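Local coordinates for protein proline dehydrogenase (Bradyrhizobium japonicum USDA 110, PDB 3HAZ) that probably oxidises L-proline to L-glutamate in two steps, with FAD serving its proline dehydrogenase activity and NAD+ its aldehyde dehydrogenase activity, at residues L171-T174 with I175-L179; A178-R181 with G182-R185; G226-A229 with L230-P234; L263-L266 with A267-K271. All blocks are in the same frame, centred on the assembly; numbering follows the deposited sequence.

Interaction 1: L171-T174 with I175-L179; sequences LGET and IEQAL
Thr174 is the N-cap of helix 175-182, at the turn where the chain leaves strand 170-172 of the parallel sheet, and the first helical turn folds back onto it. Ile175 points its side chain the other way, onto Ala213 of helix 204-223 and Met196. Glu176 bends at its second torsion (chi2 84°), which carries its carboxylate back over the cap: OE1 accepts from Thr174 OG1 at 3.1 Å, met nearly head-on along its C-O bond. That same hydroxyl oxygen takes a weak capping bond from Gln177 N, 3.4 Å away. The Gln177 side chain runs out extended beside the strand end, with CG 3.7 Å from Gly172 CA; a side chain on Gly172 would collide with it. At its end OE1 accepts a nearly straight bond from Glu173 N (3.0 Å, 168° at the hydrogen), the donor standing above the amide's carbonyl plane. A water also donates to Gln177 OE1 and, weakly, to Glu173 OE2. A leucine in place of Gln177 would probably leave Glu173 N without its acceptor and the water with little more than its weak bond to Glu173 OE2, and let the turn before the helix move more freely. Ala178 sets CB against Gly172 N at 3.7 Å, and its own N gives a straight bond to Thr174 O (3.2 Å).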
loop_
_atom_site.group_PDB
_atom_site.type_symbol
_atom_site.label_atom_id
_atom_site.label_comp_id
_atom_site.label_asym_id
_atom_site.label_seq_id
_atom_site.Cartn_x
_atom_site.Cartn_y
_atom_site.Cartn_z
ATOM N N LEU A 171 6.847 34.158 47.283
ATOM C CA LEU A 171 5.505 34.651 46.967
ATOM C C LEU A 171 4.818 35.314 48.160
ATOM O O LEU A 171 5.107 34.993 49.305
ATOM C CB LEU A 171 4.639 33.485 46.490
ATOM C CG LEU A 171 4.615 33.137 44.997
ATOM C CD1 LEU A 171 5.859 33.621 44.276
ATOM C CD2 LEU A 171 4.422 31.647 44.808
ATOM N N GLY A 172 3.892 36.223 47.874
ATOM C CA GLY A 172 3.078 36.849 48.899
ATOM C C GLY A 172 1.842 37.473 48.278
ATOM O O GLY A 172 1.750 37.591 47.058
ATOM N N GLU A 173 0.888 37.876 49.109
ATOM C CA GLU A 173 -0.304 38.546 48.608
ATOM C C GLU A 173 0.052 39.896 47.993
ATOM O O GLU A 173 -0.599 40.354 47.054
ATOM C CB GLU A 173 -1.332 38.725 49.722
ATOM C CG GLU A 173 -1.978 37.429 50.171
ATOM C CD GLU A 173 -3.233 37.659 50.994
ATOM O OE1 GLU A 173 -3.791 38.779 50.938
ATOM O OE2 GLU A 173 -3.662 36.717 51.694
ATOM N N THR A 174 1.091 40.519 48.532
ATOM C CA THR A 174 1.604 41.778 48.014
ATOM C C THR A 174 3.110 41.629 47.862
ATOM O O THR A 174 3.691 40.675 48.374
ATOM C CB THR A 174 1.342 42.943 48.991
ATOM O OG1 THR A 174 2.014 42.690 50.235
ATOM C CG2 THR A 174 -0.160 43.134 49.238
ATOM N N ILE A 175 3.748 42.571 47.177
ATOM C CA ILE A 175 5.192 42.488 46.981
ATOM C C ILE A 175 5.901 42.564 48.339
ATOM O O ILE A 175 6.863 41.832 48.585
ATOM C CB ILE A 175 5.718 43.558 45.965
ATOM C CG1 ILE A 175 7.174 43.285 45.567
ATOM C CG2 ILE A 175 5.618 44.963 46.539
ATOM C CD1 ILE A 175 7.433 41.881 45.031
ATOM N N GLU A 176 5.402 43.417 49.234
ATOM C CA GLU A 176 6.007 43.575 50.563
ATOM C C GLU A 176 6.091 42.248 51.304
ATOM O O GLU A 176 7.079 41.963 51.978
ATOM C CB GLU A 176 5.235 44.587 51.427
ATOM C CG GLU A 176 5.280 46.019 50.933
ATOM C CD GLU A 176 4.229 46.300 49.871
ATOM O OE1 GLU A 176 3.397 45.406 49.601
ATOM O OE2 GLU A 176 4.234 47.416 49.304
ATOM N N GLN A 177 5.042 41.442 51.186
ATOM C CA GLN A 177 4.983 40.171 51.895
ATOM C C GLN A 177 5.995 39.201 51.289
ATOM O O GLN A 177 6.712 38.506 52.005
ATOM C CB GLN A 177 3.566 39.602 51.815
ATOM C CG GLN A 177 3.397 38.175 52.329
ATOM C CD GLN A 177 1.929 37.843 52.601
ATOM O OE1 GLN A 177 1.319 37.022 51.902
ATOM N NE2 GLN A 177 1.345 38.511 53.604
ATOM N N ALA A 178 6.047 39.170 49.960
ATOM C CA ALA A 178 7.006 38.331 49.253
ATOM C C ALA A 178 8.431 38.687 49.658
ATOM O O ALA A 178 9.219 37.812 49.989
ATOM C CB ALA A 178 6.837 38.479 47.745
ATOM N N LEU A 179 8.742 39.979 49.627
ATOM C CA LEU A 179 10.075 40.473 49.945
ATOM C C LEU A 179 10.477 40.170 51.387
ATOM O O LEU A 179 11.617 39.791 51.651
ATOM C CB LEU A 179 10.165 41.980 49.672
ATOM C CG LEU A 179 10.158 42.373 48.195
ATOM C CD1 LEU A 179 9.998 43.879 48.051
ATOM C CD2 LEU A 179 11.435 41.869 47.474
HETATM O O HOH W 1 -0.754 35.148 51.770
#

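Interaction 2: A178-R181 with G182-R185; sequences ALER and GKPR
Gly182 N and the carbonyls of Ala178 and Leu179 make up the close-packed half of this contact, near the C-terminal end of helix 175-182. The amide reaches Ala178 O at 2.9 Å, and it shares itself with Leu179 O through a weaker bond of 3.2 Å; both are bent at the hydrogen, near 130°, as expected of one N-H divided between two carbonyls. On this inner flank Leu179 packs on Ser216 and Thr220 of helix 204-223. Arg181 sends its guanidinium back along the helix, where NE donates to Leu171 O at the end of the preceding strand.

The solvent side is slacker. Lys183 N makes a long, weak bond to Glu180 O (3.4 Å), and the two side chains cross at their ends. Glu180 swings CG anti to its backbone N (chi1 -170°) and then bends, turning the carboxylate toward the lysine. The salt bridge, Lys183 NZ to Glu180 OE1 at 3.2 Å, is weak as a hydrogen bond; Lys183 CE lies equally near, 3.2 Å from Glu180 OE2, so the methylene as well as the ammonium rests on the carboxylate. Nearer the backbone, Lys183 CG sits 3.2 Å from Leu179 O. Gly182 N shared between two carbonyls, then a weak i to i+3 bond, is how a helix end commonly gives way to a loop, here the one before strand 193-196 of the barrel.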
loop_
_atom_site.group_PDB
_atom_site.type_symbol
_atom_site.label_atom_id
_atom_site.label_comp_id
_atom_site.label_asym_id
_atom_site.label_seq_id
_atom_site.Cartn_x
_atom_site.Cartn_y
_atom_site.Cartn_z
ATOM N N ALA A 178 6.047 39.170 49.960
ATOM C CA ALA A 178 7.006 38.331 49.253
ATOM C C ALA A 178 8.431 38.687 49.658
ATOM O O ALA A 178 9.219 37.812 49.989
ATOM C CB ALA A 178 6.837 38.479 47.745
ATOM N N LEU A 179 8.742 39.979 49.627
ATOM C CA LEU A 179 10.075 40.473 49.945
ATOM C C LEU A 179 10.477 40.170 51.387
ATOM O O LEU A 179 11.617 39.791 51.651
ATOM C CB LEU A 179 10.165 41.980 49.672
ATOM C CG LEU A 179 10.158 42.373 48.195
ATOM C CD1 LEU A 179 9.998 43.879 48.051
ATOM C CD2 LEU A 179 11.435 41.869 47.474
ATOM N N GLU A 180 9.546 40.347 52.320
ATOM C CA GLU A 180 9.826 40.017 53.715
ATOM C C GLU A 180 10.108 38.520 53.852
ATOM O O GLU A 180 11.014 38.103 54.583
ATOM C CB GLU A 180 8.663 40.434 54.631
ATOM C CG GLU A 180 8.983 40.332 56.118
ATOM C CD GLU A 180 10.124 41.249 56.544
ATOM O OE1 GLU A 180 10.295 42.334 55.937
ATOM O OE2 GLU A 180 10.853 40.875 57.482
ATOM N N ARG A 181 9.339 37.711 53.132
ATOM C CA ARG A 181 9.501 36.267 53.206
ATOM C C ARG A 181 10.827 35.819 52.604
ATOM O O ARG A 181 11.397 34.811 53.020
ATOM C CB ARG A 181 8.348 35.548 52.506
ATOM C CG ARG A 181 8.281 34.064 52.829
ATOM C CD ARG A 181 7.364 33.314 51.873
ATOM N NE ARG A 181 6.115 34.033 51.627
ATOM C CZ ARG A 181 5.122 34.140 52.504
ATOM N NH1 ARG A 181 4.020 34.807 52.180
ATOM N NH2 ARG A 181 5.227 33.583 53.703
ATOM N N GLY A 182 11.319 36.573 51.628
ATOM C CA GLY A 182 12.522 36.178 50.917
ATOM C C GLY A 182 13.810 36.692 51.529
ATOM O O GLY A 182 14.893 36.397 51.030
ATOM N N LYS A 183 13.706 37.457 52.613
ATOM C CA LYS A 183 14.895 38.039 53.234
ATOM C C LYS A 183 15.837 37.000 53.850
ATOM O O LYS A 183 15.404 35.908 54.234
ATOM C CB LYS A 183 14.515 39.106 54.263
ATOM C CG LYS A 183 14.012 40.393 53.628
ATOM C CD LYS A 183 14.293 41.608 54.498
ATOM C CE LYS A 183 13.509 41.568 55.796
ATOM N NZ LYS A 183 13.450 42.916 56.428
ATOM N N PRO A 184 17.139 37.336 53.915
ATOM C CA PRO A 184 18.201 36.533 54.544
ATOM C C PRO A 184 18.244 36.732 56.061
ATOM O O PRO A 184 17.429 37.481 56.599
ATOM C CB PRO A 184 19.492 37.094 53.923
ATOM C CG PRO A 184 19.063 38.082 52.873
ATOM C CD PRO A 184 17.682 38.521 53.236
ATOM N N ARG A 185 19.206 36.094 56.727
ATOM C CA ARG A 185 19.315 36.133 58.190
ATOM C C ARG A 185 19.459 37.541 58.789
ATOM O O ARG A 185 18.493 38.104 59.308
ATOM C CB ARG A 185 20.464 35.237 58.663
#

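Interaction 3: G226-A229 with L230-P234; sequences GNHA and LPDRP
Ala229 O accepts from Asp232 N at 2.8 Å, and with the cis peptide before Pro231 this closes a type VIa beta turn that runs directly into an inverse gamma turn centred on Asp232, itself closed by a weak bond from Arg233 N to Pro231 O. Gly226, upstream, has backbone angles that call for glycine. From beyond the turn Arg233 comes back across the loop. Its CG passes 3.2 Å from His228 O, and a bend at chi3 (72°) brings the guanidinium round to the carbonyls, which lie at its edge. NH2 alone grips two of them: His228 O at 2.8 Å, in both the carbonyl and guanidinium planes, and Gly226 O at 3.0 Å, where the donor stands above the carbonyl plane. NH1 of Arg233 donates to His273 O, while NE makes a long, weak ion pair with Asp274.

His228 and Asp232 run side by side, ring and carboxylate only 13° apart in tilt. Asp232 OD2 is 3.3 Å from His228 ND1, but the angle is too poor for a hydrogen bond. A water links the backbone instead, accepting from His228 N and donating to Asp232 O. One guanidinium, tied mainly to main-chain oxygens, thus pins this surface loop after helix 204-223, a single NH2 satisfying two of its carbonyls.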
loop_
_atom_site.group_PDB
_atom_site.type_symbol
_atom_site.label_atom_id
_atom_site.label_comp_id
_atom_site.label_asym_id
_atom_site.label_seq_id
_atom_site.Cartn_x
_atom_site.Cartn_y
_atom_site.Cartn_z
ATOM N N GLY A 226 25.885 42.758 50.003
ATOM C CA GLY A 226 27.275 42.429 50.263
ATOM C C GLY A 226 28.193 43.583 49.900
ATOM O O GLY A 226 27.734 44.635 49.452
ATOM N N ASN A 227 29.494 43.384 50.081
ATOM C CA ASN A 227 30.474 44.452 49.884
ATOM C C ASN A 227 31.349 44.283 48.638
ATOM O O ASN A 227 32.164 45.151 48.319
ATOM C CB ASN A 227 31.365 44.590 51.125
ATOM C CG ASN A 227 30.620 45.145 52.326
ATOM O OD1 ASN A 227 31.111 45.087 53.456
ATOM N ND2 ASN A 227 29.431 45.691 52.087
ATOM N N HIS A 228 31.183 43.164 47.941
ATOM C CA HIS A 228 31.983 42.883 46.752
ATOM C C HIS A 228 31.536 43.706 45.555
ATOM O O HIS A 228 30.429 44.235 45.533
ATOM C CB HIS A 228 31.938 41.395 46.413
ATOM C CG HIS A 228 32.386 40.517 47.537
ATOM N ND1 HIS A 228 31.562 39.579 48.122
ATOM C CD2 HIS A 228 33.564 40.452 48.202
ATOM C CE1 HIS A 228 32.219 38.962 49.089
ATOM N NE2 HIS A 228 33.435 39.473 49.158
ATOM N N ALA A 229 32.410 43.807 44.558
ATOM C CA ALA A 229 32.102 44.531 43.333
ATOM C C ALA A 229 31.368 43.625 42.350
ATOM O O ALA A 229 31.376 42.404 42.502
ATOM C CB ALA A 229 33.383 45.058 42.701
ATOM N N LEU A 230 30.726 44.226 41.352
ATOM C CA LEU A 230 30.228 43.477 40.203
ATOM C C LEU A 230 31.392 42.671 39.649
ATOM O O LEU A 230 32.517 43.162 39.608
ATOM C CB LEU A 230 29.728 44.443 39.132
ATOM C CG LEU A 230 28.231 44.696 38.921
ATOM C CD1 LEU A 230 27.369 44.259 40.093
ATOM C CD2 LEU A 230 28.008 46.170 38.602
ATOM N N PRO A 231 31.128 41.447 39.181
ATOM C CA PRO A 231 29.804 40.867 38.956
ATOM C C PRO A 231 29.251 40.195 40.202
ATOM O O PRO A 231 28.175 39.598 40.143
ATOM C CB PRO A 231 30.074 39.794 37.896
ATOM C CG PRO A 231 31.605 39.694 37.770
ATOM C CD PRO A 231 32.193 40.479 38.890
ATOM N N ASP A 232 29.968 40.288 41.315
ATOM C CA ASP A 232 29.587 39.541 42.509
ATOM C C ASP A 232 28.600 40.306 43.382
ATOM O O ASP A 232 28.783 40.413 44.596
ATOM C CB ASP A 232 30.825 39.133 43.316
ATOM C CG ASP A 232 30.534 38.025 44.316
ATOM O OD1 ASP A 232 29.513 37.319 44.158
ATOM O OD2 ASP A 232 31.330 37.857 45.264
ATOM N N ARG A 233 27.565 40.851 42.749
ATOM C CA ARG A 233 26.447 41.472 43.450
ATOM C C ARG A 233 25.152 40.945 42.832
ATOM O O ARG A 233 25.170 40.421 41.726
ATOM C CB ARG A 233 26.515 42.999 43.343
ATOM C CG ARG A 233 27.788 43.599 43.928
ATOM C CD ARG A 233 27.865 45.106 43.734
ATOM N NE ARG A 233 26.929 45.839 44.586
ATOM C CZ ARG A 233 27.058 45.978 45.904
ATOM N NH1 ARG A 233 26.161 46.676 46.596
ATOM N NH2 ARG A 233 28.083 45.416 46.537
ATOM N N PRO A 234 24.028 41.074 43.548
ATOM C CA PRO A 234 22.772 40.491 43.065
ATOM C C PRO A 234 22.165 41.274 41.906
ATOM O O PRO A 234 22.510 42.438 41.671
ATOM C CB PRO A 234 21.845 40.581 44.288
ATOM C CG PRO A 234 22.732 40.925 45.450
ATOM C CD PRO A 234 23.869 41.695 44.872
HETATM O O HOH W 2 28.627 41.551 47.335
#

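Interaction 4: L263-L266 with A267-K271; sequences LLDL and AQRAK
Asp265 and Arg269 form an i to i+4 salt bridge along helix 252-272, which leads into strand 276-279 of the barrel. The arginine side chain climbs back along the preceding turn. Its CB lies 3.5 Å from Leu266 O and CG 3.4 Å from Asp265 O; with the chain extended from CG to NE, CD comes 3.4 Å from Asp265 OD1. NE then donates to that oxygen at 2.9 Å, holding it in the guanidinium plane but meeting it from above the carboxylate plane. Asp265 helps by putting CG anti to its own N (chi1 -172°). A methionine in place of Arg269 would probably leave the Asp265 carboxylate without its charged mate, held by water alone within this stretch and freer to turn.

One step round the helix, Gln268 lays its CG 3.0 Å from Leu264 O, and its NE2 brushes Leu264 CG at 3.6 Å on the way to a hydrogen bond with Ser302 OG. The opposite flank is greasy: Leu263, Leu266 and Ala270 all rest on Phe277. Beyond NE, a water completes the ion pair, accepting from Arg269 NH2 at 2.8 Å and donating to Asp265 OD2 at 2.6 Å.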
loop_
_atom_site.group_PDB
_atom_site.type_symbol
_atom_site.label_atom_id
_atom_site.label_comp_id
_atom_site.label_asym_id
_atom_site.label_seq_id
_atom_site.Cartn_x
_atom_site.Cartn_y
_atom_site.Cartn_z
ATOM N N LEU A 263 11.719 53.250 33.070
ATOM C CA LEU A 263 12.832 52.303 33.071
ATOM C C LEU A 263 14.105 52.978 33.555
ATOM O O LEU A 263 14.938 52.355 34.207
ATOM C CB LEU A 263 13.072 51.728 31.669
ATOM C CG LEU A 263 14.057 50.551 31.611
ATOM C CD1 LEU A 263 13.497 49.333 32.346
ATOM C CD2 LEU A 263 14.435 50.181 30.179
ATOM N N LEU A 264 14.256 54.255 33.218
ATOM C CA LEU A 264 15.411 55.023 33.669
ATOM C C LEU A 264 15.418 55.167 35.193
ATOM O O LEU A 264 16.443 54.966 35.837
ATOM C CB LEU A 264 15.436 56.405 33.005
ATOM C CG LEU A 264 16.597 57.303 33.432
ATOM C CD1 LEU A 264 17.926 56.586 33.269
ATOM C CD2 LEU A 264 16.592 58.615 32.655
ATOM N N ASP A 265 14.267 55.516 35.759
ATOM C CA ASP A 265 14.125 55.659 37.206
ATOM C C ASP A 265 14.539 54.372 37.914
ATOM O O ASP A 265 15.296 54.398 38.890
ATOM C CB ASP A 265 12.677 56.026 37.554
ATOM C CG ASP A 265 12.489 56.392 39.022
ATOM O OD1 ASP A 265 13.377 56.105 39.851
ATOM O OD2 ASP A 265 11.437 56.971 39.348
ATOM N N LEU A 266 14.053 53.242 37.414
ATOM C CA LEU A 266 14.406 51.954 37.999
ATOM C C LEU A 266 15.904 51.632 37.855
ATOM O O LEU A 266 16.523 51.153 38.794
ATOM C CB LEU A 266 13.541 50.836 37.419
ATOM C CG LEU A 266 12.048 50.833 37.785
ATOM C CD1 LEU A 266 11.317 49.678 37.083
ATOM C CD2 LEU A 266 11.833 50.764 39.300
ATOM N N ALA A 267 16.478 51.910 36.688
ATOM C CA ALA A 267 17.909 51.690 36.461
ATOM C C ALA A 267 18.765 52.530 37.415
ATOM O O ALA A 267 19.777 52.061 37.932
ATOM C CB ALA A 267 18.272 52.011 35.011
ATOM N N GLN A 268 18.350 53.774 37.634
ATOM C CA GLN A 268 19.047 54.672 38.545
ATOM C C GLN A 268 19.020 54.127 39.974
ATOM O O GLN A 268 20.008 54.204 40.699
ATOM C CB GLN A 268 18.427 56.067 38.499
ATOM C CG GLN A 268 18.522 56.768 37.133
ATOM C CD GLN A 268 17.817 58.118 37.127
ATOM O OE1 GLN A 268 16.968 58.388 37.984
ATOM N NE2 GLN A 268 18.169 58.977 36.170
ATOM N N ARG A 269 17.885 53.567 40.368
ATOM C CA ARG A 269 17.743 53.004 41.701
ATOM C C ARG A 269 18.638 51.785 41.864
ATOM O O ARG A 269 19.195 51.557 42.938
ATOM C CB ARG A 269 16.288 52.632 41.967
ATOM C CG ARG A 269 15.391 53.831 42.252
ATOM C CD ARG A 269 13.936 53.483 41.987
ATOM N NE ARG A 269 13.043 54.591 42.294
ATOM C CZ ARG A 269 12.526 54.817 43.496
ATOM N NH1 ARG A 269 12.822 54.014 44.511
ATOM N NH2 ARG A 269 11.719 55.849 43.683
ATOM N N ALA A 270 18.758 50.998 40.795
ATOM C CA ALA A 270 19.628 49.830 40.785
ATOM C C ALA A 270 21.093 50.270 40.808
ATOM O O ALA A 270 21.914 49.703 41.524
ATOM C CB ALA A 270 19.345 48.977 39.550
ATOM N N LYS A 271 21.408 51.286 40.013
ATOM C CA LYS A 271 22.757 51.832 39.969
ATOM C C LYS A 271 23.216 52.275 41.357
ATOM O O LYS A 271 24.349 52.012 41.755
ATOM C CB LYS A 271 22.830 53.009 38.987
ATOM C CG LYS A 271 24.119 53.822 39.103
ATOM C CD LYS A 271 24.244 54.818 37.957
ATOM C CE LYS A 271 25.520 55.638 38.056
ATOM N NZ LYS A 271 25.402 56.754 39.031
HETATM O O HOH W 3 15.636 57.205 40.522
HETATM O O HOH W 4 10.607 57.483 41.723
#

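All four contacts belong to the FAD-binding proline dehydrogenase part of the chain and follow one another in numerical order. Interactions 1 and 2 are the two ends of helix 175-182, with centres about 9 Å apart; they share Ala178 and Leu179 and touch through Arg181. Interaction 3 lies about 19 Å from interaction 2 and about 17 Å from interaction 4, centre to centre. Helix 204-223 joins them: interactions 1, 2 and 4 pack side chains on it, and interaction 3 follows it. They shape the ends of one helix, a loop leading into strand 235-238, and the last part of helix 252-272 before strand 276-279; the Leu263 side chain is about 12 Å from the bound FAD.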